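Local coordinates for Xaa-Pro Dipeptidase (Alteromonas macleodii, PDB 2QS8), which probably acts as a metal-dependent carboxypeptidase or dipeptidase of the amidohydrolase superfamily and holds methionine in its active site, at residues Ser7-Ile17 and Phe50-Val61; Leu16-Val24 and Met352-Met360. All coordinates share one frame; numbering follows the deposited sequence.

Interactions 1 and 2 interleave along the chain: they share Leu16 and Ile17, and their centres lie about 18 Å apart. Interaction 1 (7-17 with 50-61) is strand against strand in the beta-sheet region; it buries 1037 Å² and rests on a ladder of backbone hydrogen bonds flanked by apolar and aromatic side chains. Interaction 2 (16-24 with 352-360) sets an irregular loop against helix 351-357, with 520 Å² buried, and relies on selenomethionine packing, one bridging water, a weak salt bridge and a weak amide-to-carboxylate bond. Each contact mixes buried residues with exposed ones. Interaction 1 lies farther from the chain's centre, about 28 Å against 17 Å.

Interaction 1 (Ser7-Ile17 and Phe50-Val61); sequences SKTLIHAGKLI and FEDYIDLRDHTV
Leu56 O is gripped by two backbone N-H groups from opposite faces of its carbonyl plane: Gly14 N at 3.0 Å across the contact, and His59 N, which closes the type I turn Leu56-His59. The site coincides with a beta bulge, the parallel register Thr9-Asp52 to Ala13-Leu56 shifting by two at Lys15-Thr60. Gly14 suits the corner, because a CB there would clash with Arg57 O.

Beside the bulge, His12 ND1 and Tyr53 OH are 2.6 Å apart in a hydrogen bond that either could donate; His12 NE2 bonds Ile45 O. Tyr53 also turns its edge to the His12 ring face in an offset edge-to-face pair, planes at 78°, with CE1 of Tyr53 over the rim. With its CG anti to the backbone N (chi1 171°), Tyr53 runs alongside Leu10 and brings CD1 to 4.0 Å from Leu10 CD2. A leucine in place of His12 would probably leave the Tyr53 hydroxyl and Ile45 O without this mate and the phenol freer to turn. Leu10 CB sits over the face of the Phe50 ring, 3.8 Å from its centroid, a CH-pi contact. The other face of the sheet carries Ile11 CG1 against Ile54 CB (3.8 Å) and Ala13 CB against Val61 CG2 (3.5 Å).

Strands 9-13 and 52-56 run 14° from parallel, joined by bonds such as Ile54 N to Leu10 O (2.8 Å). Their mixed sheet is consistent with the small beta domain flanking amidohydrolase barrels. Strand 28-33 pairs antiparallel with the other edge of 9-16, while Ile404 of strand 400-405 packs on Ile11 and Ile54.

Interaction 2 (Leu16-Val24 and Met352-Met360); sequences LIDGKSDQV and MKAIQSATM
Met352, a selenomethionine, reaches from helix 351-357 into the loop 16-24. From CB, a chi1 of 175° carries CG away from the backbone N, and the chain then bends at chi2 and chi3. CG passes 4.1 Å from Asp22 O, and SE lies 3.6 Å from Ile17 CG2, the two side chains running antiparallel past one another. The terminal CE ends among loop backbone atoms, 3.5 Å from Ser21 O, and 4.2 Å from Val24 CG2.

One turn on, Gln356 supplies the polar part. Its NE2 donates to a water at 2.9 Å that in turn donates to Ser21 O (2.7 Å) and accepts a weak bond from Gly19 N. The same NE2 makes a weak bond to Asp22 OD1, which also forms a long salt bridge of 3.4 Å with Lys353 NZ. Asp18 OD1 shapes the loop from within, accepting from Lys20 N and Ser21 N. Met360 CG lies 3.2 Å from Gly19 O, and Lys20 is salt-bridged to Glu376.

The loop runs from strand 9-16 to strand 25-26 and lies against helix 351-357, probably joining beta domain to barrel domain. Leu62 of strand 60-67 touches both Ile17 and Ile355.

Interaction 1 (Ser7-Ile17 and Phe50-Val61)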
loop_
_atom_site.group_PDB
_atom_site.type_symbol
_atom_site.label_atom_id
_atom_site.label_comp_id
_atom_site.label_asym_id
_atom_site.label_seq_id
_atom_site.Cartn_x
_atom_site.Cartn_y
_atom_site.Cartn_z
ATOM N N SER A 7 -37.908 -46.718 3.516
ATOM C CA SER A 7 -37.352 -47.474 2.357
ATOM C C SER A 7 -35.834 -47.394 2.330
ATOM O O SER A 7 -35.249 -46.344 2.602
ATOM C CB SER A 7 -37.923 -46.924 1.047
ATOM O OG SER A 7 -39.310 -47.198 0.946
ATOM N N LYS A 8 -35.181 -48.501 1.997
ATOM C CA LYS A 8 -33.726 -48.550 1.960
ATOM C C LYS A 8 -33.199 -49.319 0.749
ATOM O O LYS A 8 -33.938 -50.027 0.075
ATOM C CB LYS A 8 -33.201 -49.202 3.242
ATOM C CG LYS A 8 -33.799 -48.633 4.520
ATOM C CD LYS A 8 -33.163 -49.245 5.759
ATOM C CE LYS A 8 -33.697 -48.581 7.018
ATOM N NZ LYS A 8 -33.023 -49.075 8.241
ATOM N N THR A 9 -31.913 -49.168 0.466
ATOM C CA THR A 9 -31.301 -49.877 -0.631
ATOM C C THR A 9 -30.299 -50.878 -0.084
ATOM O O THR A 9 -29.513 -50.567 0.813
ATOM C CB THR A 9 -30.561 -48.928 -1.582
ATOM O OG1 THR A 9 -31.495 -48.023 -2.174
ATOM C CG2 THR A 9 -29.860 -49.717 -2.670
ATOM N N LEU A 10 -30.334 -52.083 -0.631
ATOM C CA LEU A 10 -29.403 -53.117 -0.209
ATOM C C LEU A 10 -28.403 -53.405 -1.315
ATOM O O LEU A 10 -28.781 -53.567 -2.468
ATOM C CB LEU A 10 -30.139 -54.419 0.132
ATOM C CG LEU A 10 -29.192 -55.603 0.367
ATOM C CD1 LEU A 10 -28.485 -55.440 1.718
ATOM C CD2 LEU A 10 -29.975 -56.914 0.322
ATOM N N ILE A 11 -27.130 -53.476 -0.952
ATOM C CA ILE A 11 -26.084 -53.770 -1.918
ATOM C C ILE A 11 -25.310 -55.012 -1.486
ATOM O O ILE A 11 -24.850 -55.102 -0.344
ATOM C CB ILE A 11 -25.078 -52.599 -2.054
ATOM C CG1 ILE A 11 -25.778 -51.363 -2.614
ATOM C CG2 ILE A 11 -23.929 -53.000 -2.962
ATOM C CD1 ILE A 11 -24.861 -50.169 -2.740
ATOM N N HIS A 12 -25.186 -55.966 -2.404
ATOM C CA HIS A 12 -24.437 -57.191 -2.158
ATOM C C HIS A 12 -23.091 -56.978 -2.823
ATOM O O HIS A 12 -22.988 -56.960 -4.054
ATOM C CB HIS A 12 -25.143 -58.394 -2.785
ATOM C CG HIS A 12 -26.240 -58.967 -1.942
ATOM N ND1 HIS A 12 -27.115 -59.922 -2.417
ATOM C CD2 HIS A 12 -26.586 -58.748 -0.651
ATOM C CE1 HIS A 12 -27.952 -60.264 -1.454
ATOM N NE2 HIS A 12 -27.654 -59.565 -0.373
ATOM N N ALA A 13 -22.058 -56.801 -2.013
ATOM C CA ALA A 13 -20.731 -56.581 -2.550
ATOM C C ALA A 13 -19.861 -57.842 -2.529
ATOM O O ALA A 13 -19.543 -58.375 -1.462
ATOM C CB ALA A 13 -20.047 -55.454 -1.788
ATOM N N GLY A 14 -19.486 -58.304 -3.722
ATOM C CA GLY A 14 -18.648 -59.481 -3.844
ATOM C C GLY A 14 -17.429 -59.278 -2.981
ATOM O O GLY A 14 -17.118 -60.098 -2.114
ATOM N N LYS A 15 -16.743 -58.167 -3.221
ATOM C CA LYS A 15 -15.564 -57.803 -2.454
ATOM C C LYS A 15 -15.722 -56.360 -1.981
ATOM O O LYS A 15 -16.452 -55.571 -2.590
ATOM C CB LYS A 15 -14.301 -57.970 -3.299
ATOM C CG LYS A 15 -14.015 -59.419 -3.658
ATOM C CD LYS A 15 -12.588 -59.598 -4.120
ATOM C CE LYS A 15 -12.241 -61.071 -4.286
ATOM N NZ LYS A 15 -10.788 -61.239 -4.584
ATOM N N LEU A 16 -15.054 -56.019 -0.885
ATOM C CA LEU A 16 -15.172 -54.676 -0.345
ATOM C C LEU A 16 -13.890 -54.092 0.229
ATOM O O LEU A 16 -13.293 -54.660 1.146
ATOM C CB LEU A 16 -16.248 -54.641 0.741
ATOM C CG LEU A 16 -16.358 -53.337 1.549
ATOM C CD1 LEU A 16 -16.960 -52.248 0.674
ATOM C CD2 LEU A 16 -17.233 -53.548 2.784
ATOM N N ILE A 17 -13.472 -52.960 -0.337
ATOM C CA ILE A 17 -12.316 -52.221 0.148
ATOM C C ILE A 17 -13.026 -51.045 0.825
ATOM O O ILE A 17 -13.596 -50.187 0.150
ATOM C CB ILE A 17 -11.423 -51.730 -1.011
ATOM C CG1 ILE A 17 -10.901 -52.934 -1.803
ATOM C CG2 ILE A 17 -10.253 -50.918 -0.469
ATOM C CD1 ILE A 17 -10.042 -52.564 -2.990
ATOM N N PHE A 50 -36.329 -55.297 0.726
ATOM C CA PHE A 50 -35.806 -53.952 0.508
ATOM C C PHE A 50 -36.439 -53.301 -0.714
ATOM O O PHE A 50 -36.670 -53.955 -1.734
ATOM C CB PHE A 50 -34.288 -53.971 0.324
ATOM C CG PHE A 50 -33.528 -54.265 1.578
ATOM C CD1 PHE A 50 -33.396 -55.571 2.046
ATOM C CD2 PHE A 50 -32.939 -53.236 2.295
ATOM C CE1 PHE A 50 -32.690 -55.840 3.209
ATOM C CE2 PHE A 50 -32.229 -53.501 3.462
ATOM C CZ PHE A 50 -32.105 -54.809 3.919
ATOM N N GLU A 51 -36.713 -52.005 -0.601
ATOM C CA GLU A 51 -37.305 -51.248 -1.694
ATOM C C GLU A 51 -36.457 -51.405 -2.955
ATOM O O GLU A 51 -36.987 -51.612 -4.046
ATOM C CB GLU A 51 -37.396 -49.765 -1.319
ATOM C CG GLU A 51 -38.108 -48.892 -2.357
ATOM C CD GLU A 51 -39.613 -49.105 -2.381
ATOM O OE1 GLU A 51 -40.274 -48.816 -1.352
ATOM O OE2 GLU A 51 -40.134 -49.558 -3.424
ATOM N N ASP A 52 -35.139 -51.309 -2.801
ATOM C CA ASP A 52 -34.230 -51.439 -3.932
ATOM C C ASP A 52 -33.068 -52.355 -3.621
ATOM O O ASP A 52 -32.593 -52.406 -2.487
ATOM C CB ASP A 52 -33.682 -50.077 -4.348
ATOM C CG ASP A 52 -34.739 -49.179 -4.943
ATOM O OD1 ASP A 52 -35.530 -48.588 -4.177
ATOM O OD2 ASP A 52 -34.780 -49.070 -6.185
ATOM N N TYR A 53 -32.603 -53.059 -4.647
ATOM C CA TYR A 53 -31.496 -53.992 -4.512
ATOM C C TYR A 53 -30.480 -53.799 -5.634
ATOM O O TYR A 53 -30.845 -53.674 -6.801
ATOM C CB TYR A 53 -32.030 -55.430 -4.525
ATOM C CG TYR A 53 -30.970 -56.512 -4.599
ATOM C CD1 TYR A 53 -29.979 -56.620 -3.622
ATOM C CD2 TYR A 53 -30.976 -57.442 -5.638
ATOM C CE1 TYR A 53 -29.021 -57.628 -3.678
ATOM C CE2 TYR A 53 -30.025 -58.451 -5.703
ATOM C CZ TYR A 53 -29.054 -58.538 -4.723
ATOM O OH TYR A 53 -28.119 -59.539 -4.795
ATOM N N ILE A 54 -29.204 -53.763 -5.265
ATOM C CA ILE A 54 -28.124 -53.605 -6.226
ATOM C C ILE A 54 -27.197 -54.801 -6.065
ATOM O O ILE A 54 -26.452 -54.902 -5.086
ATOM C CB ILE A 54 -27.337 -52.294 -5.992
ATOM C CG1 ILE A 54 -28.251 -51.087 -6.245
ATOM C CG2 ILE A 54 -26.135 -52.229 -6.928
ATOM C CD1 ILE A 54 -27.620 -49.746 -5.894
ATOM N N ASP A 55 -27.257 -55.704 -7.034
ATOM C CA ASP A 55 -26.460 -56.921 -7.008
ATOM C C ASP A 55 -25.066 -56.740 -7.591
ATOM O O ASP A 55 -24.898 -56.701 -8.804
ATOM C CB ASP A 55 -27.215 -58.024 -7.761
ATOM C CG ASP A 55 -26.424 -59.310 -7.867
ATOM O OD1 ASP A 55 -25.409 -59.460 -7.154
ATOM O OD2 ASP A 55 -26.827 -60.176 -8.666
ATOM N N LEU A 56 -24.070 -56.649 -6.718
ATOM C CA LEU A 56 -22.692 -56.460 -7.152
ATOM C C LEU A 56 -21.795 -57.583 -6.638
ATOM O O LEU A 56 -20.613 -57.369 -6.343
ATOM C CB LEU A 56 -22.171 -55.105 -6.648
ATOM C CG LEU A 56 -22.989 -53.844 -6.952
ATOM C CD1 LEU A 56 -22.279 -52.633 -6.361
ATOM C CD2 LEU A 56 -23.168 -53.669 -8.455
ATOM N N ARG A 57 -22.362 -58.782 -6.537
ATOM C CA ARG A 57 -21.618 -59.940 -6.051
ATOM C C ARG A 57 -20.402 -60.226 -6.925
ATOM O O ARG A 57 -19.417 -60.797 -6.464
ATOM C CB ARG A 57 -22.534 -61.171 -5.998
ATOM C CG ARG A 57 -23.692 -61.047 -5.008
ATOM C CD ARG A 57 -24.659 -62.213 -5.130
ATOM N NE ARG A 57 -25.441 -62.148 -6.361
ATOM C CZ ARG A 57 -25.843 -63.209 -7.056
ATOM N NH1 ARG A 57 -25.534 -64.434 -6.643
ATOM N NH2 ARG A 57 -26.549 -63.046 -8.168
ATOM N N ASP A 58 -20.463 -59.805 -8.182
ATOM C CA ASP A 58 -19.364 -60.026 -9.115
ATOM C C ASP A 58 -18.457 -58.796 -9.237
ATOM O O ASP A 58 -17.600 -58.730 -10.116
ATOM C CB ASP A 58 -19.931 -60.417 -10.484
ATOM C CG ASP A 58 -20.847 -59.351 -11.071
ATOM O OD1 ASP A 58 -21.632 -58.737 -10.311
ATOM O OD2 ASP A 58 -20.795 -59.130 -12.298
ATOM N N HIS A 59 -18.639 -57.836 -8.333
ATOM C CA HIS A 59 -17.860 -56.599 -8.327
ATOM C C HIS A 59 -17.117 -56.367 -7.016
ATOM O O HIS A 59 -17.401 -56.994 -5.995
ATOM C CB HIS A 59 -18.772 -55.398 -8.541
ATOM C CG HIS A 59 -19.413 -55.345 -9.890
ATOM N ND1 HIS A 59 -18.919 -54.569 -10.917
ATOM C CD2 HIS A 59 -20.524 -55.948 -10.372
ATOM C CE1 HIS A 59 -19.703 -54.693 -11.973
ATOM N NE2 HIS A 59 -20.684 -55.524 -11.669
ATOM N N THR A 60 -16.154 -55.451 -7.067
ATOM C CA THR A 60 -15.400 -55.048 -5.898
ATOM C C THR A 60 -15.893 -53.627 -5.648
ATOM O O THR A 60 -15.829 -52.777 -6.537
ATOM C CB THR A 60 -13.887 -55.017 -6.157
ATOM O OG1 THR A 60 -13.406 -56.352 -6.376
ATOM C CG2 THR A 60 -13.155 -54.393 -4.970
ATOM N N VAL A 61 -16.420 -53.387 -4.452
ATOM C CA VAL A 61 -16.937 -52.080 -4.083
ATOM C C VAL A 61 -15.880 -51.298 -3.306
ATOM O O VAL A 61 -15.118 -51.870 -2.516
ATOM C CB VAL A 61 -18.222 -52.217 -3.219
ATOM C CG1 VAL A 61 -18.671 -50.852 -2.721
ATOM C CG2 VAL A 61 -19.331 -52.875 -4.036
#

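Interaction 2 (Leu16-Val24 and Met352-Met360)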
loop_
_atom_site.group_PDB
_atom_site.type_symbol
_atom_site.label_atom_id
_atom_site.label_comp_id
_atom_site.label_asym_id
_atom_site.label_seq_id
_atom_site.Cartn_x
_atom_site.Cartn_y
_atom_site.Cartn_z
ATOM N N LEU A 16 -15.054 -56.019 -0.885
ATOM C CA LEU A 16 -15.172 -54.676 -0.345
ATOM C C LEU A 16 -13.890 -54.092 0.229
ATOM O O LEU A 16 -13.293 -54.660 1.146
ATOM C CB LEU A 16 -16.248 -54.641 0.741
ATOM C CG LEU A 16 -16.358 -53.337 1.549
ATOM C CD1 LEU A 16 -16.960 -52.248 0.674
ATOM C CD2 LEU A 16 -17.233 -53.548 2.784
ATOM N N ILE A 17 -13.472 -52.960 -0.337
ATOM C CA ILE A 17 -12.316 -52.221 0.148
ATOM C C ILE A 17 -13.026 -51.045 0.825
ATOM O O ILE A 17 -13.596 -50.187 0.150
ATOM C CB ILE A 17 -11.423 -51.730 -1.011
ATOM C CG1 ILE A 17 -10.901 -52.934 -1.803
ATOM C CG2 ILE A 17 -10.253 -50.918 -0.469
ATOM C CD1 ILE A 17 -10.042 -52.564 -2.990
ATOM N N ASP A 18 -13.015 -51.018 2.152
ATOM C CA ASP A 18 -13.726 -49.975 2.876
ATOM C C ASP A 18 -13.013 -48.649 3.131
ATOM O O ASP A 18 -13.652 -47.685 3.541
ATOM C CB ASP A 18 -14.286 -50.529 4.200
ATOM C CG ASP A 18 -13.212 -50.793 5.249
ATOM O OD1 ASP A 18 -12.026 -50.485 5.022
ATOM O OD2 ASP A 18 -13.568 -51.313 6.327
ATOM N N GLY A 19 -11.706 -48.598 2.898
ATOM C CA GLY A 19 -10.983 -47.360 3.111
ATOM C C GLY A 19 -10.168 -47.302 4.385
ATOM O O GLY A 19 -9.213 -46.534 4.465
ATOM N N LYS A 20 -10.542 -48.104 5.376
ATOM C CA LYS A 20 -9.837 -48.147 6.655
ATOM C C LYS A 20 -9.020 -49.431 6.786
ATOM O O LYS A 20 -7.805 -49.389 6.982
ATOM C CB LYS A 20 -10.834 -48.068 7.814
ATOM C CG LYS A 20 -11.453 -46.699 8.040
ATOM C CD LYS A 20 -10.722 -45.938 9.134
ATOM C CE LYS A 20 -11.347 -44.571 9.373
ATOM N NZ LYS A 20 -12.805 -44.653 9.660
ATOM N N SER A 21 -9.701 -50.566 6.671
ATOM C CA SER A 21 -9.059 -51.873 6.782
ATOM C C SER A 21 -8.097 -52.152 5.636
ATOM O O SER A 21 -8.435 -51.946 4.469
ATOM C CB SER A 21 -10.112 -52.981 6.824
ATOM O OG SER A 21 -9.500 -54.256 6.727
ATOM N N ASP A 22 -6.900 -52.632 5.972
ATOM C CA ASP A 22 -5.904 -52.949 4.963
ATOM C C ASP A 22 -6.244 -54.270 4.289
ATOM O O ASP A 22 -5.484 -54.760 3.458
ATOM C CB ASP A 22 -4.512 -53.056 5.592
ATOM C CG ASP A 22 -4.079 -51.775 6.268
ATOM O OD1 ASP A 22 -4.182 -50.699 5.634
ATOM O OD2 ASP A 22 -3.626 -51.842 7.430
ATOM N N GLN A 23 -7.393 -54.837 4.640
ATOM C CA GLN A 23 -7.818 -56.117 4.080
ATOM C C GLN A 23 -8.991 -56.011 3.123
ATOM O O GLN A 23 -9.911 -55.228 3.342
ATOM C CB GLN A 23 -8.219 -57.077 5.206
ATOM C CG GLN A 23 -7.207 -57.181 6.333
ATOM C CD GLN A 23 -5.838 -57.595 5.837
ATOM O OE1 GLN A 23 -5.699 -58.611 5.156
ATOM N NE2 GLN A 23 -4.820 -56.811 6.174
ATOM N N VAL A 24 -8.959 -56.804 2.062
ATOM C CA VAL A 24 -10.064 -56.821 1.122
ATOM C C VAL A 24 -11.053 -57.780 1.766
ATOM O O VAL A 24 -10.725 -58.938 2.015
ATOM C CB VAL A 24 -9.653 -57.374 -0.241
ATOM C CG1 VAL A 24 -10.847 -57.349 -1.184
ATOM C CG2 VAL A 24 -8.502 -56.552 -0.809
HETATM N N MSE A 352 -3.066 -51.051 -2.063
HETATM C CA MSE A 352 -4.037 -50.695 -1.041
HETATM C C MSE A 352 -3.756 -49.320 -0.449
HETATM O O MSE A 352 -4.677 -48.551 -0.175
HETATM C CB MSE A 352 -4.063 -51.758 0.068
HETATM C CG MSE A 352 -4.975 -51.410 1.235
HETATM SE SE MSE A 352 -6.827 -51.219 0.623
HETATM C CE MSE A 352 -7.648 -52.945 1.164
ATOM N N LYS A 353 -2.479 -49.016 -0.250
ATOM C CA LYS A 353 -2.097 -47.726 0.301
ATOM C C LYS A 353 -2.468 -46.628 -0.685
ATOM O O LYS A 353 -2.840 -45.524 -0.286
ATOM C CB LYS A 353 -0.601 -47.685 0.587
ATOM C CG LYS A 353 -0.270 -47.408 2.049
ATOM C CD LYS A 353 -0.903 -48.430 2.998
ATOM C CE LYS A 353 -0.502 -48.159 4.449
ATOM N NZ LYS A 353 -1.192 -49.071 5.407
ATOM N N ALA A 354 -2.380 -46.946 -1.970
ATOM C CA ALA A 354 -2.721 -45.996 -3.012
ATOM C C ALA A 354 -4.216 -45.696 -2.963
ATOM O O ALA A 354 -4.617 -44.536 -3.038
ATOM C CB ALA A 354 -2.336 -46.551 -4.379
ATOM N N ILE A 355 -5.039 -46.732 -2.835
ATOM C CA ILE A 355 -6.480 -46.526 -2.775
ATOM C C ILE A 355 -6.872 -45.748 -1.516
ATOM O O ILE A 355 -7.806 -44.949 -1.538
ATOM C CB ILE A 355 -7.242 -47.859 -2.796
ATOM C CG1 ILE A 355 -6.947 -48.592 -4.102
ATOM C CG2 ILE A 355 -8.732 -47.607 -2.671
ATOM C CD1 ILE A 355 -7.520 -49.978 -4.180
ATOM N N GLN A 356 -6.148 -45.979 -0.423
ATOM C CA GLN A 356 -6.451 -45.281 0.819
ATOM C C GLN A 356 -6.068 -43.807 0.708
ATOM O O GLN A 356 -6.636 -42.958 1.394
ATOM C CB GLN A 356 -5.730 -45.949 2.003
ATOM C CG GLN A 356 -6.143 -47.406 2.198
ATOM C CD GLN A 356 -5.596 -48.032 3.465
ATOM O OE1 GLN A 356 -4.427 -47.883 3.794
ATOM N NE2 GLN A 356 -6.450 -48.758 4.176
ATOM N N SER A 357 -5.124 -43.501 -0.179
ATOM C CA SER A 357 -4.693 -42.127 -0.360
ATOM C C SER A 357 -5.718 -41.325 -1.163
ATOM O O SER A 357 -5.654 -40.104 -1.202
ATOM C CB SER A 357 -3.341 -42.073 -1.074
ATOM O OG SER A 357 -3.510 -42.216 -2.470
ATOM N N ALA A 358 -6.655 -42.014 -1.804
ATOM C CA ALA A 358 -7.680 -41.347 -2.599
ATOM C C ALA A 358 -9.044 -41.455 -1.929
ATOM O O ALA A 358 -10.060 -41.082 -2.512
ATOM C CB ALA A 358 -7.734 -41.949 -3.983
ATOM N N THR A 359 -9.057 -41.968 -0.704
ATOM C CA THR A 359 -10.289 -42.125 0.058
ATOM C C THR A 359 -10.211 -41.427 1.427
ATOM O O THR A 359 -10.749 -40.336 1.606
ATOM C CB THR A 359 -10.639 -43.632 0.245
ATOM O OG1 THR A 359 -9.477 -44.359 0.654
ATOM C CG2 THR A 359 -11.142 -44.216 -1.048
HETATM N N MSE A 360 -9.528 -42.050 2.384
HETATM C CA MSE A 360 -9.381 -41.479 3.726
HETATM C C MSE A 360 -8.345 -40.355 3.815
HETATM O O MSE A 360 -8.526 -39.385 4.552
HETATM C CB MSE A 360 -9.016 -42.579 4.738
HETATM C CG MSE A 360 -10.179 -43.500 5.095
HETATM SE SE MSE A 360 -11.587 -42.351 5.820
HETATM C CE MSE A 360 -10.675 -41.570 7.393
HETATM O O HOH W 1 -8.923 -49.767 2.989
#